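Local coordinates for protein aminoglycoside phosphotransferase (Mycobacterium smegmatis, PDB 6EF6) that phosphorylates (S)-1-amino-2-propanol, as the kinase associated with a bacterial microcompartment for aminoacetone utilization, at residues Arg69-Asp74 with His125-Glu130; Ile81-Asp86 with Ala168-Phe173; Gln208-Arg213 with Arg344-Asp349; Leu313-Met318 with Ser333-Ser338. All coordinates share one frame; numbering follows the deposited sequence.

Contact 1 of 4, residues Arg69-Asp74 with His125-Glu130; sequences RVHRQD and HVVHFE. With BEZ (benzoic acid), chain B.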
# COMPACT_ATOMS: atom_id res chain seq x y z
N ARG A 69 -14.37 6.87 -3.37
CA ARG A 69 -13.59 5.68 -3.71
C ARG A 69 -14.52 4.53 -4.11
O ARG A 69 -15.31 4.05 -3.28
CB ARG A 69 -12.74 5.26 -2.51
CG ARG A 69 -11.92 4.01 -2.72
CD ARG A 69 -11.06 3.73 -1.48
NE ARG A 69 -11.84 3.17 -0.40
CZ ARG A 69 -11.32 2.83 0.78
NH1 ARG A 69 -10.04 3.08 1.07
NH2 ARG A 69 -12.09 2.22 1.65
N VAL A 70 -14.42 4.06 -5.35
CA VAL A 70 -15.21 2.93 -5.84
C VAL A 70 -14.33 1.68 -5.79
O VAL A 70 -13.35 1.57 -6.53
CB VAL A 70 -15.75 3.18 -7.25
CG1 VAL A 70 -16.52 1.95 -7.77
CG2 VAL A 70 -16.67 4.40 -7.29
N HIS A 71 -14.67 0.71 -4.94
CA HIS A 71 -13.81 -0.45 -4.75
C HIS A 71 -13.89 -1.38 -5.95
O HIS A 71 -14.96 -1.64 -6.50
CB HIS A 71 -14.24 -1.21 -3.50
CG HIS A 71 -13.84 -0.53 -2.23
ND1 HIS A 71 -12.71 -0.88 -1.54
CD2 HIS A 71 -14.41 0.48 -1.54
CE1 HIS A 71 -12.59 -0.09 -0.49
NE2 HIS A 71 -13.62 0.73 -0.45
N ARG A 72 -12.73 -1.87 -6.37
CA ARG A 72 -12.75 -2.82 -7.45
C ARG A 72 -13.46 -4.10 -7.03
O ARG A 72 -13.69 -4.37 -5.84
CB ARG A 72 -11.35 -3.06 -7.99
CG ARG A 72 -10.40 -3.66 -7.02
CD ARG A 72 -9.06 -3.75 -7.72
NE ARG A 72 -8.08 -4.51 -6.95
CZ ARG A 72 -7.34 -3.99 -5.98
NH1 ARG A 72 -6.47 -4.75 -5.34
NH2 ARG A 72 -7.47 -2.71 -5.65
N GLN A 73 -13.90 -4.85 -8.03
CA GLN A 73 -14.73 -6.02 -7.80
C GLN A 73 -13.93 -7.11 -7.11
O GLN A 73 -12.75 -7.33 -7.41
CB GLN A 73 -15.25 -6.53 -9.15
CG GLN A 73 -15.89 -7.90 -9.08
CD GLN A 73 -16.34 -8.40 -10.44
OE1 GLN A 73 -16.89 -7.63 -11.24
NE2 GLN A 73 -16.10 -9.68 -10.72
N ASP A 74 -14.56 -7.77 -6.15
CA ASP A 74 -14.14 -9.05 -5.58
C ASP A 74 -12.97 -8.95 -4.59
O ASP A 74 -12.63 -9.95 -3.97
CB ASP A 74 -13.82 -10.12 -6.64
CG ASP A 74 -15.07 -10.66 -7.31
OD1 ASP A 74 -16.10 -10.80 -6.61
OD2 ASP A 74 -15.03 -10.94 -8.53
N HIS A 125 -18.82 -1.79 -3.76
CA HIS A 125 -18.77 -1.01 -2.54
C HIS A 125 -18.07 0.33 -2.78
O HIS A 125 -17.13 0.43 -3.58
CB HIS A 125 -18.05 -1.82 -1.44
CG HIS A 125 -18.50 -3.25 -1.39
ND1 HIS A 125 -19.81 -3.61 -1.20
CD2 HIS A 125 -17.80 -4.40 -1.54
CE1 HIS A 125 -19.91 -4.93 -1.24
NE2 HIS A 125 -18.70 -5.43 -1.43
N VAL A 126 -18.57 1.36 -2.10
CA VAL A 126 -18.11 2.73 -2.26
C VAL A 126 -17.91 3.34 -0.88
O VAL A 126 -18.71 3.09 0.03
CB VAL A 126 -19.16 3.51 -3.09
CG1 VAL A 126 -18.72 4.90 -3.29
CG2 VAL A 126 -19.39 2.81 -4.45
N VAL A 127 -16.85 4.11 -0.71
CA VAL A 127 -16.65 4.92 0.49
C VAL A 127 -16.38 6.36 0.07
O VAL A 127 -15.65 6.62 -0.89
CB VAL A 127 -15.51 4.37 1.40
CG1 VAL A 127 -15.42 5.21 2.65
CG2 VAL A 127 -15.75 2.93 1.74
N HIS A 128 -16.99 7.31 0.78
CA HIS A 128 -16.87 8.74 0.53
C HIS A 128 -16.01 9.35 1.62
O HIS A 128 -16.21 9.05 2.80
CB HIS A 128 -18.26 9.36 0.53
CG HIS A 128 -18.35 10.74 -0.05
ND1 HIS A 128 -19.56 11.40 -0.14
CD2 HIS A 128 -17.43 11.57 -0.61
CE1 HIS A 128 -19.38 12.58 -0.71
NE2 HIS A 128 -18.10 12.70 -1.01
N PHE A 129 -15.02 10.16 1.24
CA PHE A 129 -14.12 10.80 2.19
C PHE A 129 -14.15 12.32 2.03
O PHE A 129 -14.42 12.83 0.93
CB PHE A 129 -12.66 10.34 1.95
CG PHE A 129 -12.44 8.85 2.17
CD1 PHE A 129 -12.30 8.34 3.45
CD2 PHE A 129 -12.34 7.98 1.08
CE1 PHE A 129 -12.06 6.97 3.65
CE2 PHE A 129 -12.12 6.62 1.25
CZ PHE A 129 -11.96 6.11 2.54
N GLU A 130 -13.79 13.04 3.10
CA GLU A 130 -13.63 14.48 3.00
C GLU A 130 -12.43 14.80 2.12
O GLU A 130 -11.53 13.97 1.92
CB GLU A 130 -13.46 15.12 4.38
CG GLU A 130 -14.66 14.91 5.29
CD GLU A 130 -14.60 15.71 6.59
OE1 GLU A 130 -13.56 16.33 6.87
OE2 GLU A 130 -15.61 15.69 7.33
C BEZ B . -8.31 5.98 -0.81
O1 BEZ B . -8.42 5.31 0.21
O2 BEZ B . -8.21 5.40 -1.93
C1 BEZ B . -8.29 7.47 -0.68
C2 BEZ B . -7.78 8.25 -1.70
C3 BEZ B . -7.78 9.63 -1.56
C4 BEZ B . -8.27 10.22 -0.40
C5 BEZ B . -8.79 9.42 0.62
C6 BEZ B . -8.79 8.05 0.47
O HOH W 1 -16.50 -3.73 -4.66

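Contact 2 of 4, residues Ile81-Asp86 with Ala168-Phe173; sequences IESELD and AGFGRF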
# COMPACT_ATOMS: atom_id res chain seq x y z
N ILE A 81 -13.88 -3.86 4.66
CA ILE A 81 -13.77 -2.42 4.46
C ILE A 81 -14.12 -1.68 5.74
O ILE A 81 -13.42 -0.76 6.15
CB ILE A 81 -14.62 -1.97 3.25
CG1 ILE A 81 -14.21 -2.71 1.95
CG2 ILE A 81 -14.50 -0.46 3.07
CD1 ILE A 81 -15.13 -2.46 0.72
N GLU A 82 -15.18 -2.13 6.42
CA GLU A 82 -15.54 -1.53 7.70
C GLU A 82 -14.40 -1.60 8.70
O GLU A 82 -14.18 -0.65 9.46
CB GLU A 82 -16.79 -2.18 8.27
CG GLU A 82 -18.04 -1.87 7.46
CD GLU A 82 -19.22 -2.71 7.89
OE1 GLU A 82 -19.05 -3.63 8.72
OE2 GLU A 82 -20.33 -2.45 7.38
N SER A 83 -13.63 -2.70 8.71
CA SER A 83 -12.48 -2.81 9.59
C SER A 83 -11.39 -1.79 9.25
O SER A 83 -10.76 -1.23 10.16
CB SER A 83 -11.95 -4.25 9.58
OG SER A 83 -12.88 -5.11 10.24
N GLU A 84 -11.12 -1.55 7.96
CA GLU A 84 -10.20 -0.49 7.58
C GLU A 84 -10.68 0.82 8.17
O GLU A 84 -9.90 1.58 8.75
CB GLU A 84 -10.15 -0.36 6.05
CG GLU A 84 -9.34 0.87 5.56
CD GLU A 84 -9.74 1.37 4.16
OE1 GLU A 84 -10.60 0.74 3.50
OE2 GLU A 84 -9.19 2.41 3.73
N LEU A 85 -11.97 1.12 7.98
CA LEU A 85 -12.53 2.38 8.46
C LEU A 85 -12.47 2.49 9.98
O LEU A 85 -12.28 3.59 10.50
CB LEU A 85 -13.96 2.59 7.92
CG LEU A 85 -14.09 2.54 6.37
CD1 LEU A 85 -15.51 2.88 5.96
CD2 LEU A 85 -13.09 3.40 5.63
N ASP A 86 -12.59 1.38 10.70
CA ASP A 86 -12.41 1.41 12.16
C ASP A 86 -10.98 1.79 12.53
O ASP A 86 -10.75 2.54 13.49
CB ASP A 86 -12.74 0.05 12.75
CG ASP A 86 -14.26 -0.24 12.79
OD1 ASP A 86 -15.05 0.73 12.69
OD2 ASP A 86 -14.60 -1.43 12.88
N ALA A 168 -14.09 -5.97 18.58
CA ALA A 168 -14.65 -7.28 18.35
C ALA A 168 -15.11 -7.34 16.90
O ALA A 168 -15.69 -6.39 16.37
CB ALA A 168 -15.82 -7.54 19.29
N GLY A 169 -14.85 -8.47 16.30
CA GLY A 169 -15.20 -8.71 14.92
C GLY A 169 -14.29 -8.09 13.88
O GLY A 169 -14.56 -8.25 12.70
N PHE A 170 -13.21 -7.42 14.28
CA PHE A 170 -12.25 -6.90 13.31
C PHE A 170 -11.78 -8.03 12.40
O PHE A 170 -11.47 -9.12 12.86
CB PHE A 170 -11.04 -6.35 14.05
CG PHE A 170 -10.06 -5.62 13.17
CD1 PHE A 170 -10.22 -4.28 12.97
CD2 PHE A 170 -8.96 -6.26 12.63
CE1 PHE A 170 -9.35 -3.58 12.17
CE2 PHE A 170 -8.07 -5.55 11.84
CZ PHE A 170 -8.27 -4.21 11.65
N GLY A 171 -11.69 -7.74 11.10
CA GLY A 171 -11.25 -8.72 10.14
C GLY A 171 -10.52 -8.08 8.99
O GLY A 171 -11.10 -7.26 8.28
N ARG A 172 -9.25 -8.44 8.82
CA ARG A 172 -8.52 -8.05 7.62
C ARG A 172 -7.65 -9.22 7.18
O ARG A 172 -7.29 -10.07 7.99
CB ARG A 172 -7.59 -6.84 7.82
CG ARG A 172 -8.31 -5.56 8.16
CD ARG A 172 -9.09 -4.99 6.98
NE ARG A 172 -8.23 -4.70 5.84
CZ ARG A 172 -8.61 -4.12 4.71
NH1 ARG A 172 -9.86 -3.77 4.50
NH2 ARG A 172 -7.73 -3.87 3.80
N PHE A 173 -7.33 -9.26 5.90
CA PHE A 173 -6.48 -10.31 5.35
C PHE A 173 -5.02 -10.14 5.77
O PHE A 173 -4.65 -9.19 6.49
CB PHE A 173 -6.68 -10.46 3.84
CG PHE A 173 -6.38 -9.22 2.98
CD1 PHE A 173 -5.62 -8.15 3.43
CD2 PHE A 173 -6.88 -9.16 1.68
CE1 PHE A 173 -5.37 -7.07 2.61
CE2 PHE A 173 -6.58 -8.06 0.86
CZ PHE A 173 -5.85 -7.04 1.32
O HOH W 2 -10.46 -1.76 2.64

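Contact 3 of 4, residues Gln208-Arg213 with Arg344-Asp349; sequences QDLLHR and RYLSSD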
# COMPACT_ATOMS: atom_id res chain seq x y z
N GLN A 208 14.33 -16.15 -3.33
CA GLN A 208 13.06 -16.35 -2.61
C GLN A 208 13.22 -17.35 -1.49
O GLN A 208 12.65 -17.18 -0.40
CB GLN A 208 12.00 -16.89 -3.59
CG GLN A 208 10.69 -17.20 -2.94
CD GLN A 208 9.86 -18.10 -3.77
OE1 GLN A 208 8.86 -17.69 -4.37
NE2 GLN A 208 10.23 -19.36 -3.84
N ASP A 209 13.88 -18.47 -1.75
CA ASP A 209 14.00 -19.51 -0.74
C ASP A 209 14.88 -19.06 0.44
O ASP A 209 14.60 -19.40 1.59
CB ASP A 209 14.50 -20.81 -1.40
CG ASP A 209 13.47 -21.46 -2.31
OD1 ASP A 209 12.25 -21.15 -2.29
OD2 ASP A 209 13.93 -22.37 -3.04
N LEU A 210 15.92 -18.27 0.17
CA LEU A 210 16.71 -17.66 1.23
C LEU A 210 15.86 -16.68 2.03
O LEU A 210 15.86 -16.73 3.27
CB LEU A 210 17.94 -16.96 0.60
CG LEU A 210 18.78 -16.21 1.64
CD1 LEU A 210 19.26 -17.10 2.76
CD2 LEU A 210 19.94 -15.54 0.91
N LEU A 211 15.07 -15.86 1.36
CA LEU A 211 14.14 -14.97 2.04
C LEU A 211 13.20 -15.74 2.94
O LEU A 211 12.95 -15.35 4.08
CB LEU A 211 13.36 -14.19 1.00
CG LEU A 211 12.10 -13.46 1.48
CD1 LEU A 211 12.51 -12.33 2.40
CD2 LEU A 211 11.33 -12.91 0.32
N HIS A 212 12.65 -16.86 2.46
CA HIS A 212 11.74 -17.68 3.26
C HIS A 212 12.43 -18.13 4.54
O HIS A 212 11.87 -18.05 5.64
CB HIS A 212 11.28 -18.90 2.42
CG HIS A 212 10.08 -19.59 2.96
ND1 HIS A 212 9.57 -20.73 2.36
CD2 HIS A 212 9.30 -19.36 4.03
CE1 HIS A 212 8.52 -21.14 3.03
NE2 HIS A 212 8.34 -20.35 4.06
N ARG A 213 13.66 -18.63 4.43
CA ARG A 213 14.41 -19.07 5.60
C ARG A 213 14.67 -17.91 6.56
O ARG A 213 14.57 -18.07 7.78
CB ARG A 213 15.73 -19.73 5.19
CG ARG A 213 15.57 -21.07 4.46
CD ARG A 213 16.85 -21.45 3.69
NE ARG A 213 18.09 -21.16 4.39
CZ ARG A 213 19.27 -21.01 3.79
NH1 ARG A 213 20.35 -20.75 4.53
NH2 ARG A 213 19.39 -21.11 2.46
N ARG A 344 22.48 -9.75 -5.77
CA ARG A 344 23.07 -9.02 -4.65
C ARG A 344 22.61 -9.62 -3.32
O ARG A 344 23.41 -9.78 -2.38
CB ARG A 344 22.68 -7.55 -4.77
CG ARG A 344 23.44 -6.90 -5.93
CD ARG A 344 22.93 -5.53 -6.35
NE ARG A 344 23.33 -5.21 -7.72
CZ ARG A 344 22.66 -4.41 -8.54
NH1 ARG A 344 23.10 -4.19 -9.78
NH2 ARG A 344 21.54 -3.82 -8.14
N TYR A 345 21.33 -10.00 -3.23
CA TYR A 345 20.78 -10.62 -2.02
C TYR A 345 21.49 -11.93 -1.73
O TYR A 345 21.95 -12.17 -0.60
CB TYR A 345 19.29 -10.82 -2.25
CG TYR A 345 18.50 -11.22 -1.03
CD1 TYR A 345 18.19 -10.33 -0.04
CD2 TYR A 345 18.01 -12.53 -0.90
CE1 TYR A 345 17.42 -10.71 1.04
CE2 TYR A 345 17.29 -12.93 0.16
CZ TYR A 345 16.97 -12.06 1.19
OH TYR A 345 16.22 -12.46 2.24
N LEU A 346 21.68 -12.76 -2.75
CA LEU A 346 22.32 -14.05 -2.56
C LEU A 346 23.78 -13.92 -2.18
O LEU A 346 24.27 -14.63 -1.29
CB LEU A 346 22.19 -14.87 -3.83
CG LEU A 346 20.79 -15.41 -4.11
CD1 LEU A 346 20.73 -15.97 -5.52
CD2 LEU A 346 20.43 -16.52 -3.15
N SER A 347 24.50 -12.98 -2.82
CA SER A 347 25.93 -12.84 -2.56
C SER A 347 26.23 -12.25 -1.19
O SER A 347 27.36 -12.39 -0.72
CB SER A 347 26.62 -12.04 -3.67
OG SER A 347 26.16 -10.68 -3.66
N SER A 348 25.25 -11.63 -0.55
CA SER A 348 25.42 -11.07 0.79
C SER A 348 24.70 -11.88 1.85
O SER A 348 24.56 -11.41 2.97
CB SER A 348 24.92 -9.62 0.78
OG SER A 348 23.51 -9.63 0.59
N ASP A 349 24.26 -13.10 1.53
CA ASP A 349 23.53 -13.93 2.48
C ASP A 349 22.29 -13.21 3.00
O ASP A 349 21.88 -13.37 4.15
CB ASP A 349 24.42 -14.41 3.63
CG ASP A 349 23.81 -15.57 4.38
OD1 ASP A 349 23.08 -16.36 3.75
OD2 ASP A 349 24.06 -15.69 5.59

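Contact 4 of 4, residues Leu313-Met318 with Ser333-Ser338; sequences LLLAWM and SYAAGS. With JFN ((2R)-1-methoxypropan-2-amine), chain C.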
# COMPACT_ATOMS: atom_id res chain seq x y z
N LEU A 313 6.46 -9.51 -5.09
CA LEU A 313 5.05 -9.23 -5.13
C LEU A 313 4.65 -8.35 -6.30
O LEU A 313 3.62 -8.56 -6.93
CB LEU A 313 4.56 -8.65 -3.82
CG LEU A 313 4.30 -9.64 -2.72
CD1 LEU A 313 4.28 -8.94 -1.37
CD2 LEU A 313 3.01 -10.46 -2.94
N LEU A 314 5.42 -7.27 -6.52
CA LEU A 314 5.11 -6.36 -7.62
C LEU A 314 5.38 -6.98 -8.98
O LEU A 314 4.70 -6.65 -9.95
CB LEU A 314 5.84 -5.03 -7.44
CG LEU A 314 5.38 -4.21 -6.23
CD1 LEU A 314 6.24 -2.95 -6.15
CD2 LEU A 314 3.92 -3.88 -6.30
N LEU A 315 6.35 -7.88 -9.06
CA LEU A 315 6.54 -8.63 -10.30
C LEU A 315 5.35 -9.55 -10.59
O LEU A 315 4.86 -9.59 -11.71
CB LEU A 315 7.83 -9.44 -10.16
CG LEU A 315 8.26 -10.30 -11.35
CD1 LEU A 315 8.40 -9.52 -12.65
CD2 LEU A 315 9.59 -11.00 -11.03
N ALA A 316 4.81 -10.18 -9.54
CA ALA A 316 3.58 -10.95 -9.69
C ALA A 316 2.44 -10.05 -10.13
O ALA A 316 1.69 -10.40 -11.05
CB ALA A 316 3.26 -11.60 -8.36
N TRP A 317 2.27 -8.90 -9.45
CA TRP A 317 1.20 -7.98 -9.84
C TRP A 317 1.34 -7.56 -11.30
O TRP A 317 0.36 -7.55 -12.06
CB TRP A 317 1.24 -6.79 -8.88
CG TRP A 317 0.18 -5.82 -9.11
CD1 TRP A 317 -1.09 -5.85 -8.57
CD2 TRP A 317 0.25 -4.68 -9.95
NE1 TRP A 317 -1.81 -4.77 -9.04
CE2 TRP A 317 -1.01 -4.04 -9.89
CE3 TRP A 317 1.26 -4.12 -10.74
CZ2 TRP A 317 -1.29 -2.88 -10.61
CZ3 TRP A 317 0.98 -2.97 -11.45
CH2 TRP A 317 -0.28 -2.36 -11.37
N MET A 318 2.55 -7.17 -11.70
CA MET A 318 2.81 -6.82 -13.09
C MET A 318 2.42 -7.94 -14.03
O MET A 318 1.76 -7.69 -15.04
CB MET A 318 4.28 -6.50 -13.28
CG MET A 318 4.62 -5.12 -12.95
SD MET A 318 6.17 -4.66 -13.77
CE MET A 318 6.39 -3.09 -12.94
N SER A 333 11.77 -5.84 -18.37
CA SER A 333 12.77 -5.00 -17.70
C SER A 333 12.64 -5.08 -16.18
O SER A 333 13.67 -5.16 -15.48
CB SER A 333 12.66 -3.58 -18.18
OG SER A 333 13.00 -3.47 -19.56
N TYR A 334 11.43 -5.12 -15.65
CA TYR A 334 11.29 -5.25 -14.19
C TYR A 334 11.83 -6.58 -13.72
O TYR A 334 12.45 -6.67 -12.65
CB TYR A 334 9.84 -5.04 -13.79
CG TYR A 334 9.64 -4.68 -12.33
CD1 TYR A 334 10.00 -3.42 -11.86
CD2 TYR A 334 9.09 -5.58 -11.42
CE1 TYR A 334 9.83 -3.08 -10.52
CE2 TYR A 334 8.91 -5.26 -10.08
CZ TYR A 334 9.26 -3.99 -9.66
OH TYR A 334 9.04 -3.73 -8.32
N ALA A 335 11.56 -7.64 -14.46
CA ALA A 335 12.12 -8.94 -14.12
C ALA A 335 13.64 -8.91 -14.12
O ALA A 335 14.27 -9.49 -13.22
CB ALA A 335 11.60 -9.98 -15.08
N ALA A 336 14.26 -8.25 -15.10
CA ALA A 336 15.72 -8.16 -15.15
C ALA A 336 16.27 -7.42 -13.93
O ALA A 336 17.25 -7.88 -13.33
CB ALA A 336 16.18 -7.53 -16.46
N GLY A 337 15.63 -6.32 -13.54
CA GLY A 337 16.09 -5.62 -12.34
C GLY A 337 15.86 -6.46 -11.08
O GLY A 337 16.69 -6.42 -10.16
N SER A 338 14.83 -7.30 -11.07
CA SER A 338 14.60 -8.17 -9.93
C SER A 338 15.73 -9.19 -9.81
O SER A 338 16.16 -9.55 -8.70
CB SER A 338 13.27 -8.89 -10.08
OG SER A 338 12.17 -8.00 -10.24
C07 JFN C . -0.11 0.13 -8.95
C08 JFN C . -0.33 -2.61 -6.46
C09 JFN C . 0.06 -1.31 -7.15
C15 JFN C . 0.19 -2.59 -5.03
N04 JFN C . -1.77 -2.72 -6.35
O02 JFN C . -0.21 -1.21 -8.51

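Contact 1 of 4, residues Arg69-Asp74 with His125-Glu130
Arg69 leaves the backbone stretched out, with CG anti to its own N (chi1 178°), then bends at chi3 (76°), which lays its guanidinium under the rim of the Phe129 ring. Phe129 CZ sits 3.8 Å from Arg69 CZ, over the centre of the guanidinium face. The two planes stand 82° apart, so the ring offers its edge, not its face, to the arginine. On the same side of the sheet, Val127 lies alongside Arg69 and brings CG2 to 3.7 Å from Arg69 NH2. The same Val127 methyl reaches the edge of the His71 imidazole, at 3.8 Å from NE2.

Antiparallel pairing of strands 64-70 and 124-130 underlies this. Arg69 and Val127 form a hydrogen-bonded pair, Arg69 N to Val127 O at 2.8 Å and Val127 N to Arg69 O at 3.0 Å. Beyond the non-hydrogen-bonded pair Val70-Val126, whose side chains face helix 28-35, a further bond joins His71 N to His125 O (2.8 Å). The strands belong to the five-stranded antiparallel sheet of a kinase-like N-terminal lobe. The salt bridge from Arg69 NH2 to Glu84 on helix 78-94 recalls the strand-to-helix ion pair of protein kinases.

At the pocket end, Arg69 NH1 donates to benzoic acid O1, 2.9 Å away and near the guanidinium plane, in a bent bond. The ligand ring packs over one face of Phe129, with C6 3.6 Å from CD2, while Val127 CG1 lies against the opposite face, toward its rim. Past the end of strand 64-70, a water donates to Arg72 O and accepts from His125 N.

Contact 2 of 4, residues Ile81-Asp86 with Ala168-Phe173
Ser83 OG takes the amide hydrogen of Gly171 N in a nearly straight bond (3.0 Å, 166°) and also makes a weak hydrogen bond to His79 O, one turn back in its own helix. Thus one hydroxyl ties the irregular loop 168-173 to helix 78-94. Ser83 CB lies over one face of the Phe170 ring, 4.0 Å from its centroid and offset toward the rim, a CH-pi contact. Phe170 CE1 meanwhile comes within 3.4 Å of Ser83 O, so the ring rests against side chain and backbone of the same residue.

Two residues on, Arg172 curls back toward the helix, bent at both chi2 (-70°) and chi3 (-60°). Its CD passes 3.9 Å from Ser83 CB, and Glu84 CB sits over one face of the guanidinium, 3.8 Å from NH1. Arg172 NH1 also donates to a water at 2.8 Å, and that water donates to Glu84 OE1 at 2.6 Å. The direct salt-bridge partner of Glu84 is Arg69; with Arg172 it is linked by this single water.

The guanidinium also donates to three backbone carbonyls: NH1 to Glu80 O, NE to Cys256 O and NH2 to Asp254 O. Arg172 thereby joins the helix that probably corresponds to helix C of protein kinases to the chain just past the sodium ligand Asp252, whose Asp-Phe-Asp sequence probably takes the place of the kinase DFG motif.

Contact 3 of 4, residues Gln208-Arg213 with Arg344-Asp349
Tyr345 drives its hydroxyl into the backbone of the facing helix: OH stops 3.3 Å from Leu211 CA and 3.6 Å from Leu211 CB. The tyrosine belongs to the last turn of helix 325-347, which closes in a Schellman motif. There Asp349, at positive phi (57°), is the C-prime residue, its N bonds to Leu346 O at 3.2 Å, and Gly350 N bonds to Tyr345 O. The contact therefore sets a helix terminus against the flank of helix 198-218, in the helical part of this kinase-like fold.

With CG anti to the backbone N (chi1 -170°), the Tyr345 side chain reaches across to helix 198-218. Leu211 N meets its ring at the edge, and the Leu211 side chain crosses it at about a right angle. The hydroxyl is buried but satisfied, being hydrogen-bonded to Ser305 OG on helix 303-320. Leu211 packs on that third helix too, against Ser305 and Leu309, so three helices converge here.

Leu210 supplies the other half of the packing and crosses Tyr345 obliquely. Leu210 CD2 is shared by the ring, by Leu346 CD2 at 4.2 Å and by Asp349 C at 3.9 Å. The other methyl, Leu210 CD1, lies over one face of the guanidinium of Arg213, one turn on, and 4.0 Å from Asp349 OD1. The nearest approach to the tyrosine is Leu210 CD2 to Tyr345 CE2, 3.8 Å.

Contact 4 of 4, residues Leu313-Met318 with Ser333-Ser338
The Tyr334 ring is met in three different ways by the helix opposite. Met318 lies over one face: its CE is 3.9 Å from the ring centroid and 18° off the normal, a CH-pi contact. Its SD, 4.3 Å from the same centroid, approaches more obliquely, which makes this a Met-aromatic pair. The two side chains cross at about a right angle, and the thioether chain runs extended beyond CG (chi2 -159°), carrying the methyl out to the ring.

At the edge, near the ring plane, stands Leu315 N, 3.8 Å from Tyr334 CE2. Leu314 comes in obliquely at the phenol end, with its CB 3.6 Å from Tyr334 OH; that hydroxyl makes its hydrogen bond with Glu273 OE1. Leu315 sends CD1 to Ala335 CB, next to the tyrosine in sequence, and CD2 to Ser338 OG, one turn further on, each at 4.0 Å. Ser338 N and OG both donate to Tyr334 O, from opposite faces of the carbonyl plane. Arg311 adds a hydrogen bond to that oxygen and a cation-pi contact with the ring.

Trp317 turns away from this interface, to the bound (2R)-1-methoxypropan-2-amine. Segments 313-318 and 333-338 run nearly antiparallel (163°), their axes 10.3 Å apart at closest approach; their helices, 303-320 and 325-347, follow each other in the chain. Leu204 of helix 198-218 packs on Leu315 and Ser338, while the 270-273 loop lies against Leu314.

Contacts 1 and 2 form one block around helix 78-94: Arg69 NH2 and Glu84 OE1 make a 2.8 Å salt bridge, and Ile81 packs on His71, His125 and Val127. Contact 1 touches the benzoic acid directly; in contact 2 the side chain of Glu84 is about 5 Å from the bound benzoic acid. In contact 4, Trp317 belongs to the pocket of the other ligand, the methoxypropanamine, which lies about 12 Å from the His71 side chain of contact 1. The nearest atoms of contacts 1 and 4 are only about 6 Å apart, although their centres are 28 Å apart. Contact 3 lies farther out, its centre 17 Å from that of contact 4, and the two share helix 325-347.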